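Local coordinates for protein meta cleavage compound hydrolase (Janthinobacterium, PDB 1J1I) that hydrolyses a carbon-carbon bond of the aminophenyl meta-cleavage product in bacterial carbazole degradation, probably releasing anthranilate, at residues Y86-D89 with R90-R93; D214-F217 with I218-Q222. One frame throughout, in Å; residues are numbered along the deposited sequence.

In the fold
Both contacts are local in the alpha/beta-hydrolase fold: contact 1 at the first turn of helix 88-101, contact 2 from the N-cap of the short helix 215-218 into the loop before strand 225-230. Their centres lie about 17 Å apart and their nearest atoms about 5 Å, without touching. Tyr213, just before contact 2, bridges them: its hydroxyl bonds Gln88 NE2 and its ring meets that of Phe217. Helix 114-126, which begins at the probable nucleophile Ser114, touches both, through Arg91 and Ile92 in contact 1 and Phe217, Lys220 and Val221 in contact 2. Gln88 is about 10 Å from Ser114, side chain to side chain; contact 2 is away from the active site.

Contact 1 (Y86-D89 with R90-R93); sequences YTQD and RRIR
Arg91 folds its guanidinium back across the side chain of Gln88 at about a right angle and grips one atom, OE1, side-on with two nitrogens. Arg91 NE and Arg91 NH2 each lie 2.9 Å from Gln88 OE1, which sits at the guanidinium edge and in its plane, while the amide plane is turned 47° away. NH2 comes in modestly tilted from the carbonyl plane, NE well above it. The bend at chi3 of Arg91 (-69°) turns the group back over the start of the helix, where Thr87 O lies over the centre of one guanidinium face, 3.7 Å above it. A water links Arg91 NH2 to Tyr86 O, to which it donates at 2.6 Å. Thr87 is the N-cap of helix 88-101: its OG1 accepts from Arg90 N at 3.0 Å, placed there by a chi1 of 68° that sets the hydroxyl between the backbone N and the carbonyl carbon. The first helical bonds follow, Arg91 N to Thr87 O, Ile92 N to Gln88 O and Arg93 N to Asp89 O. Gln88 NE2 bonds Tyr213 OH and Thr119 OG1, so both ends of the buried amide are held and its rotation is fixed. Ile92 CG1 packs against the same amide, 3.7 Å from Gln88 NE2. A leucine in place of Arg91 would probably leave Gln88 OE1 without its two donors and the water without its link to the guanidinium. Farther round the helix, Arg90 CD lies over the centre of one face of the Arg93 guanidinium, 3.6 Å above its plane.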
# COMPACT_ATOMS: atom_id res chain seq x y z
N TYR A 86 12.68 17.94 -27.50
CA TYR A 86 12.00 17.01 -26.62
C TYR A 86 11.96 17.52 -25.19
O TYR A 86 12.84 17.23 -24.38
CB TYR A 86 12.70 15.64 -26.68
CG TYR A 86 12.46 14.89 -27.97
CD1 TYR A 86 11.50 13.89 -28.06
CD2 TYR A 86 13.19 15.20 -29.13
CE1 TYR A 86 11.25 13.21 -29.25
CE2 TYR A 86 12.95 14.53 -30.33
CZ TYR A 86 11.98 13.54 -30.39
OH TYR A 86 11.73 12.88 -31.57
N THR A 87 10.92 18.29 -24.88
CA THR A 87 10.74 18.85 -23.54
C THR A 87 9.69 18.05 -22.78
O THR A 87 8.94 17.28 -23.38
CB THR A 87 10.24 20.31 -23.62
OG1 THR A 87 8.90 20.33 -24.13
CG2 THR A 87 11.14 21.13 -24.53
N GLN A 88 9.65 18.21 -21.46
CA GLN A 88 8.67 17.50 -20.65
C GLN A 88 7.29 18.00 -21.08
O GLN A 88 6.32 17.24 -21.12
CB GLN A 88 8.90 17.78 -19.17
CG GLN A 88 7.91 17.10 -18.22
CD GLN A 88 7.79 15.60 -18.47
OE1 GLN A 88 8.71 14.96 -18.96
NE2 GLN A 88 6.64 15.05 -18.11
N ASP A 89 7.22 19.28 -21.44
CA ASP A 89 5.97 19.87 -21.89
C ASP A 89 5.45 19.13 -23.12
O ASP A 89 4.25 18.88 -23.25
CB ASP A 89 6.20 21.34 -22.23
CG ASP A 89 6.92 22.09 -21.12
OD1 ASP A 89 8.04 21.65 -20.72
OD2 ASP A 89 6.38 23.11 -20.66
N ARG A 90 6.36 18.77 -24.01
CA ARG A 90 6.01 18.06 -25.24
C ARG A 90 5.49 16.64 -24.96
O ARG A 90 4.56 16.18 -25.63
CB ARG A 90 7.22 18.01 -26.18
CG ARG A 90 6.87 17.91 -27.65
CD ARG A 90 5.89 19.01 -28.06
NE ARG A 90 5.74 19.09 -29.51
CZ ARG A 90 6.66 19.60 -30.32
NH1 ARG A 90 7.80 20.07 -29.83
NH2 ARG A 90 6.45 19.63 -31.63
N ARG A 91 6.08 15.96 -23.98
CA ARG A 91 5.61 14.62 -23.64
C ARG A 91 4.22 14.69 -23.00
O ARG A 91 3.37 13.83 -23.24
CB ARG A 91 6.58 13.92 -22.68
CG ARG A 91 7.81 13.30 -23.35
CD ARG A 91 8.69 12.58 -22.32
NE ARG A 91 9.34 13.52 -21.42
CZ ARG A 91 10.44 14.20 -21.72
NH1 ARG A 91 11.02 14.04 -22.91
NH2 ARG A 91 10.96 15.06 -20.85
N ILE A 92 3.99 15.72 -22.19
CA ILE A 92 2.69 15.89 -21.56
C ILE A 92 1.62 16.11 -22.63
O ILE A 92 0.57 15.48 -22.62
CB ILE A 92 2.70 17.09 -20.58
CG1 ILE A 92 3.59 16.76 -19.38
CG2 ILE A 92 1.26 17.41 -20.13
CD1 ILE A 92 3.84 17.93 -18.45
N ARG A 93 1.92 17.01 -23.57
CA ARG A 93 0.98 17.31 -24.65
C ARG A 93 0.71 16.05 -25.46
O ARG A 93 -0.43 15.79 -25.85
CB ARG A 93 1.55 18.39 -25.58
CG ARG A 93 0.60 18.78 -26.71
CD ARG A 93 1.34 19.47 -27.84
NE ARG A 93 2.14 20.60 -27.38
CZ ARG A 93 2.97 21.29 -28.15
NH1 ARG A 93 3.66 22.31 -27.64
NH2 ARG A 93 3.12 20.97 -29.42
O HOH W 1 13.37 15.71 -22.37

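Contact 2 (D214-F217 with I218-Q222); sequences DPEF and IRKVQ
Among charged groups, Glu216 and Arg219 run alongside each other in the same direction, joined by a long salt bridge: Arg219 NE is 3.5 Å from Glu216 OE2, a weak bond though nearly straight. The carboxylate oxygen sits at the guanidinium edge, in its plane, with the two flat groups 37° apart. Lys220, bent at chi2 (63°), curls back to the helix instead, and its NZ donates to Glu216 O at 3.0 Å from well above the carbonyl plane. Glu216 OE1 stays 4.0 Å from Lys220 NZ, too far for a salt bridge, though its charge probably still favours the ammonium. Arg219 N to Pro215 O and, weakly, Ile218 N to Asp214 O are the helical bonds; Lys220 N to Phe217 O (3.0 Å) spans only three residues as the chain leaves the helix. Apolar side chains face other helices: Ile218 rests on Phe244 and Leu247, Phe217 on Val125 and Leu126. Asp214 OD2 accepts from Glu216 N at 2.9 Å, on its anti side. This is an aspartate N-cap followed by proline at the first helical position, and a type I beta turn, Ile218 to Val221, leads on toward strand 225-230 of the alpha/beta-hydrolase sheet.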
# COMPACT_ATOMS: atom_id res chain seq x y z
N ASP A 214 8.15 21.79 -9.46
CA ASP A 214 8.26 22.44 -8.17
C ASP A 214 7.25 21.71 -7.28
O ASP A 214 6.23 21.24 -7.75
CB ASP A 214 7.87 23.90 -8.25
CG ASP A 214 8.16 24.65 -6.97
OD1 ASP A 214 9.28 25.18 -6.84
OD2 ASP A 214 7.28 24.70 -6.09
N PRO A 215 7.54 21.61 -5.98
CA PRO A 215 6.57 20.93 -5.12
C PRO A 215 5.18 21.56 -5.23
O PRO A 215 4.16 20.88 -5.05
CB PRO A 215 7.18 21.10 -3.73
CG PRO A 215 8.66 20.99 -4.02
CD PRO A 215 8.80 21.87 -5.26
N GLU A 216 5.13 22.85 -5.55
CA GLU A 216 3.86 23.55 -5.69
C GLU A 216 3.01 22.98 -6.83
O GLU A 216 1.78 22.96 -6.74
CB GLU A 216 4.08 25.04 -5.91
CG GLU A 216 4.53 25.77 -4.65
CD GLU A 216 3.57 25.56 -3.50
OE1 GLU A 216 2.40 26.00 -3.60
OE2 GLU A 216 3.97 24.94 -2.50
N PHE A 217 3.67 22.53 -7.89
CA PHE A 217 2.99 21.94 -9.03
C PHE A 217 2.40 20.59 -8.61
O PHE A 217 1.26 20.27 -8.92
CB PHE A 217 3.97 21.73 -10.19
CG PHE A 217 3.34 21.18 -11.44
CD1 PHE A 217 2.63 22.02 -12.30
CD2 PHE A 217 3.49 19.84 -11.78
CE1 PHE A 217 2.07 21.53 -13.49
CE2 PHE A 217 2.94 19.34 -12.96
CZ PHE A 217 2.23 20.19 -13.82
N ILE A 218 3.21 19.81 -7.90
CA ILE A 218 2.80 18.49 -7.43
C ILE A 218 1.59 18.57 -6.49
O ILE A 218 0.74 17.68 -6.47
CB ILE A 218 4.01 17.79 -6.74
CG1 ILE A 218 5.12 17.60 -7.78
CG2 ILE A 218 3.59 16.44 -6.14
CD1 ILE A 218 6.41 17.04 -7.23
N ARG A 219 1.52 19.65 -5.72
CA ARG A 219 0.42 19.85 -4.78
C ARG A 219 -0.91 20.07 -5.51
O ARG A 219 -1.97 20.04 -4.90
CB ARG A 219 0.74 21.06 -3.88
CG ARG A 219 0.07 21.03 -2.52
CD ARG A 219 0.33 22.32 -1.76
NE ARG A 219 1.74 22.49 -1.38
CZ ARG A 219 2.33 21.82 -0.39
NH1 ARG A 219 1.66 20.93 0.33
NH2 ARG A 219 3.61 22.06 -0.11
N LYS A 220 -0.82 20.29 -6.82
CA LYS A 220 -2.00 20.51 -7.66
C LYS A 220 -2.67 19.21 -8.12
O LYS A 220 -3.73 19.24 -8.74
CB LYS A 220 -1.64 21.32 -8.91
CG LYS A 220 -1.85 22.82 -8.80
CD LYS A 220 -0.97 23.41 -7.75
CE LYS A 220 -0.92 24.93 -7.83
NZ LYS A 220 -0.03 25.39 -6.75
N VAL A 221 -2.03 18.07 -7.84
CA VAL A 221 -2.63 16.80 -8.22
C VAL A 221 -3.83 16.58 -7.30
O VAL A 221 -3.66 16.41 -6.09
CB VAL A 221 -1.63 15.63 -8.06
CG1 VAL A 221 -2.32 14.32 -8.41
CG2 VAL A 221 -0.42 15.85 -8.97
N GLN A 222 -5.03 16.57 -7.87
CA GLN A 222 -6.26 16.43 -7.08
C GLN A 222 -6.98 15.09 -7.26
O GLN A 222 -7.85 14.74 -6.47
CB GLN A 222 -7.22 17.58 -7.41
CG GLN A 222 -6.63 18.97 -7.13
CD GLN A 222 -7.57 20.12 -7.51
OE1 GLN A 222 -8.28 20.05 -8.52
NE2 GLN A 222 -7.55 21.18 -6.72